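Local coordinates for protein peptide amidase (PDB 1M22) that probably hydrolyses amide bonds, acting as a peptide amidase of the amidase signature family, at residues 124-136 with 142-154. Numbering follows the deposited sequence.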
# COMPACT_ATOMS: atom_id res chain seq x y z
N VAL A 124 13.26 11.62 -0.73
CA VAL A 124 12.37 11.22 0.35
C VAL A 124 11.89 12.46 1.11
O VAL A 124 12.68 13.15 1.75
CB VAL A 124 13.08 10.27 1.33
CG1 VAL A 124 12.14 9.88 2.47
CG2 VAL A 124 13.55 9.03 0.59
N LEU A 125 10.60 12.76 1.01
CA LEU A 125 10.03 13.92 1.68
C LEU A 125 9.82 13.68 3.17
O LEU A 125 9.92 14.60 3.98
CB LEU A 125 8.68 14.30 1.07
CG LEU A 125 8.62 14.95 -0.30
CD1 LEU A 125 7.16 15.04 -0.75
CD2 LEU A 125 9.24 16.34 -0.25
N GLY A 126 9.53 12.43 3.52
CA GLY A 126 9.29 12.09 4.91
C GLY A 126 8.56 10.77 5.05
O GLY A 126 8.50 9.98 4.11
N LYS A 127 7.98 10.55 6.23
CA LYS A 127 7.26 9.32 6.55
C LYS A 127 5.78 9.60 6.77
O LYS A 127 5.41 10.67 7.25
CB LYS A 127 7.84 8.70 7.82
CG LYS A 127 9.37 8.61 7.86
CD LYS A 127 9.92 7.71 6.76
CE LYS A 127 9.56 6.25 6.98
NZ LYS A 127 10.16 5.70 8.24
N THR A 128 4.93 8.64 6.42
CA THR A 128 3.50 8.80 6.59
C THR A 128 2.93 7.99 7.75
O THR A 128 3.42 6.92 8.10
CB THR A 128 2.74 8.41 5.31
OG1 THR A 128 3.17 7.12 4.86
CG2 THR A 128 2.98 9.45 4.22
N ASN A 129 1.87 8.54 8.34
CA ASN A 129 1.21 7.90 9.46
C ASN A 129 0.54 6.60 9.02
O ASN A 129 0.24 6.40 7.85
CB ASN A 129 0.18 8.86 10.07
CG ASN A 129 -0.33 8.39 11.42
OD1 ASN A 129 0.42 7.83 12.22
ND2 ASN A 129 -1.61 8.65 11.69
N LEU A 130 0.31 5.72 9.99
CA LEU A 130 -0.31 4.43 9.74
C LEU A 130 -1.03 3.99 11.00
O LEU A 130 -0.77 4.51 12.09
CB LEU A 130 0.77 3.39 9.42
CG LEU A 130 1.75 3.07 10.56
CD1 LEU A 130 2.42 1.72 10.31
CD2 LEU A 130 2.80 4.17 10.69
N SER A 131 -1.95 3.05 10.85
CA SER A 131 -2.63 2.49 12.02
C SER A 131 -1.45 1.93 12.81
O SER A 131 -0.60 1.24 12.24
CB SER A 131 -3.56 1.36 11.59
OG SER A 131 -4.52 1.84 10.66
N GLU A 132 -1.38 2.22 14.11
CA GLU A 132 -0.25 1.76 14.91
C GLU A 132 0.07 0.28 14.73
O GLU A 132 -0.82 -0.57 14.76
CB GLU A 132 -0.47 2.06 16.39
CG GLU A 132 0.82 2.37 17.13
CD GLU A 132 0.62 2.56 18.62
OE1 GLU A 132 0.49 1.54 19.33
OE2 GLU A 132 0.58 3.73 19.07
N TRP A 133 1.36 -0.01 14.56
CA TRP A 133 1.85 -1.38 14.35
C TRP A 133 1.15 -2.05 13.17
O TRP A 133 0.91 -3.26 13.16
CB TRP A 133 1.68 -2.21 15.63
CG TRP A 133 2.53 -1.70 16.76
CD1 TRP A 133 2.10 -1.01 17.86
CD2 TRP A 133 3.96 -1.72 16.83
NE1 TRP A 133 3.18 -0.60 18.60
CE2 TRP A 133 4.34 -1.02 17.99
CE3 TRP A 133 4.97 -2.27 16.01
CZ2 TRP A 133 5.68 -0.85 18.37
CZ3 TRP A 133 6.30 -2.09 16.38
CH2 TRP A 133 6.64 -1.39 17.55
N ALA A 134 0.84 -1.23 12.16
CA ALA A 134 0.17 -1.69 10.94
C ALA A 134 -1.13 -2.41 11.25
O ALA A 134 -1.51 -3.38 10.59
CB ALA A 134 1.11 -2.58 10.13
N ASN A 135 -1.82 -1.91 12.27
CA ASN A 135 -3.09 -2.45 12.74
C ASN A 135 -3.03 -3.86 13.31
O ASN A 135 -4.01 -4.60 13.24
CB ASN A 135 -4.16 -2.37 11.64
CG ASN A 135 -5.56 -2.50 12.20
OD1 ASN A 135 -5.85 -2.03 13.30
ND2 ASN A 135 -6.45 -3.14 11.44
N PHE A 136 -1.89 -4.24 13.87
CA PHE A 136 -1.80 -5.56 14.49
C PHE A 136 -1.50 -5.38 15.97
O PHE A 136 -0.61 -6.03 16.52
CB PHE A 136 -0.73 -6.43 13.84
CG PHE A 136 -0.97 -7.90 14.01
CD1 PHE A 136 -1.99 -8.53 13.29
CD2 PHE A 136 -0.24 -8.65 14.92
CE1 PHE A 136 -2.26 -9.88 13.48
CE2 PHE A 136 -0.50 -10.00 15.11
CZ PHE A 136 -1.52 -10.62 14.39
N ILE A 142 -8.82 1.69 15.64
CA ILE A 142 -9.28 2.80 14.82
C ILE A 142 -8.31 2.97 13.66
O ILE A 142 -7.13 3.27 13.85
CB ILE A 142 -9.34 4.11 15.63
CG1 ILE A 142 -10.25 3.93 16.85
CG2 ILE A 142 -9.85 5.24 14.75
CD1 ILE A 142 -10.23 5.10 17.80
N SER A 143 -8.80 2.76 12.44
CA SER A 143 -7.95 2.89 11.26
C SER A 143 -7.35 4.28 11.12
O SER A 143 -8.03 5.29 11.30
CB SER A 143 -8.75 2.56 10.00
OG SER A 143 -9.17 1.21 10.00
N GLY A 144 -6.06 4.32 10.81
CA GLY A 144 -5.39 5.60 10.63
C GLY A 144 -4.94 6.31 11.89
O GLY A 144 -4.47 7.44 11.82
N TRP A 145 -5.09 5.66 13.04
CA TRP A 145 -4.67 6.27 14.29
C TRP A 145 -3.41 5.64 14.87
O TRP A 145 -3.23 4.42 14.82
CB TRP A 145 -5.76 6.16 15.36
CG TRP A 145 -5.33 6.74 16.69
CD1 TRP A 145 -5.45 8.04 17.09
CD2 TRP A 145 -4.62 6.05 17.74
NE1 TRP A 145 -4.85 8.21 18.32
CE2 TRP A 145 -4.33 7.01 18.74
CE3 TRP A 145 -4.20 4.73 17.92
CZ2 TRP A 145 -3.63 6.68 19.91
CZ3 TRP A 145 -3.50 4.41 19.09
CH2 TRP A 145 -3.23 5.39 20.06
N SER A 146 -2.53 6.48 15.41
CA SER A 146 -1.33 6.01 16.09
C SER A 146 -1.05 7.03 17.19
O SER A 146 -1.46 8.19 17.10
CB SER A 146 -0.14 5.88 15.14
OG SER A 146 0.40 7.14 14.78
N ALA A 147 -0.37 6.60 18.25
CA ALA A 147 -0.08 7.50 19.35
C ALA A 147 0.87 8.62 18.93
O ALA A 147 0.71 9.77 19.36
CB ALA A 147 0.52 6.73 20.52
N ARG A 148 1.84 8.30 18.09
CA ARG A 148 2.80 9.30 17.64
C ARG A 148 2.29 10.20 16.53
O ARG A 148 2.64 11.38 16.47
CB ARG A 148 4.10 8.60 17.20
CG ARG A 148 5.18 9.55 16.71
CD ARG A 148 6.53 8.85 16.61
NE ARG A 148 7.56 9.73 16.08
CZ ARG A 148 8.00 9.70 14.83
NH1 ARG A 148 7.50 8.83 13.96
NH2 ARG A 148 8.93 10.55 14.43
N GLY A 149 1.46 9.66 15.65
CA GLY A 149 0.96 10.46 14.53
C GLY A 149 -0.45 10.99 14.64
O GLY A 149 -0.88 11.79 13.81
N GLY A 150 -1.18 10.56 15.66
CA GLY A 150 -2.55 11.03 15.80
C GLY A 150 -3.46 10.36 14.78
O GLY A 150 -3.17 9.27 14.29
N GLN A 151 -4.54 11.05 14.45
CA GLN A 151 -5.54 10.53 13.52
C GLN A 151 -5.46 11.10 12.11
O GLN A 151 -5.66 12.29 11.90
CB GLN A 151 -6.93 10.80 14.08
CG GLN A 151 -8.06 10.27 13.21
CD GLN A 151 -8.09 8.76 13.17
OE1 GLN A 151 -8.23 8.10 14.20
NE2 GLN A 151 -7.97 8.20 11.97
N THR A 152 -5.17 10.24 11.14
CA THR A 152 -5.12 10.67 9.75
C THR A 152 -6.57 10.76 9.28
O THR A 152 -7.41 9.95 9.68
CB THR A 152 -4.32 9.66 8.89
OG1 THR A 152 -2.96 9.65 9.33
CG2 THR A 152 -4.37 10.05 7.42
N ARG A 153 -6.87 11.74 8.44
CA ARG A 153 -8.23 11.95 7.95
C ARG A 153 -8.38 11.80 6.44
O ARG A 153 -7.46 12.12 5.68
CB ARG A 153 -8.72 13.34 8.37
CG ARG A 153 -8.77 13.51 9.88
CD ARG A 153 -9.11 14.93 10.29
NE ARG A 153 -9.20 15.03 11.75
CZ ARG A 153 -10.21 14.56 12.47
NH1 ARG A 153 -11.23 13.94 11.89
NH2 ARG A 153 -10.20 14.69 13.79
N ASN A 154 -9.55 11.32 6.02
CA ASN A 154 -9.83 11.16 4.60
C ASN A 154 -10.02 12.56 4.01
O ASN A 154 -10.86 13.33 4.48
CB ASN A 154 -11.11 10.35 4.42
CG ASN A 154 -11.34 9.93 2.99
OD1 ASN A 154 -11.29 10.76 2.07
ND2 ASN A 154 -11.61 8.65 2.78
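In the amidase signature fold, the loop leaving strand 123-128 of the central mixed sheet lies across a small beta hairpin made by strands 145-146 and 150-151. The Asn129 amide meets the hairpin with both of its polar atoms. Its CG stands anti to the backbone N (chi1 -167°), which carries the amide toward the hairpin. There Asn129 OD1 accepts from Ser146 OG at 2.7 Å, in the carbonyl plane and on a lone pair. Ser146 OG also accepts from Gly149 N, an ST motif in the hairpin's connection between its two strands. On the other branch, Asn129 ND2 donates to Thr152 OG1 at 2.9 Å, with the threonine oxygen lying in the amide plane of Asn129. It also donates to Gly150 O, from above that carbonyl's plane; Ser146 N reaches the same oxygen from the opposite face. These bonds hold the amide's rotation. Thr152 OG1 has a second partner in Arg49 O.

Further along the loop, Ser131 OG accepts from Gly144 N of the type II turn Ile142-Trp145 at 2.9 Å, almost straight (175°). Ser131 lies about 4 Å from the active-site Ser165, side chain to side chain, and Leu130 similarly close to Lys86, so this loop runs beside the catalytic residues, with the hairpin packed against it. Glu132 N bonds to Trp145 O at 3.0 Å. The Glu132 carboxylate is shared: OE1 forms a salt bridge with Arg137, while OE2 takes Ala147 N at 3.1 Å on its anti side.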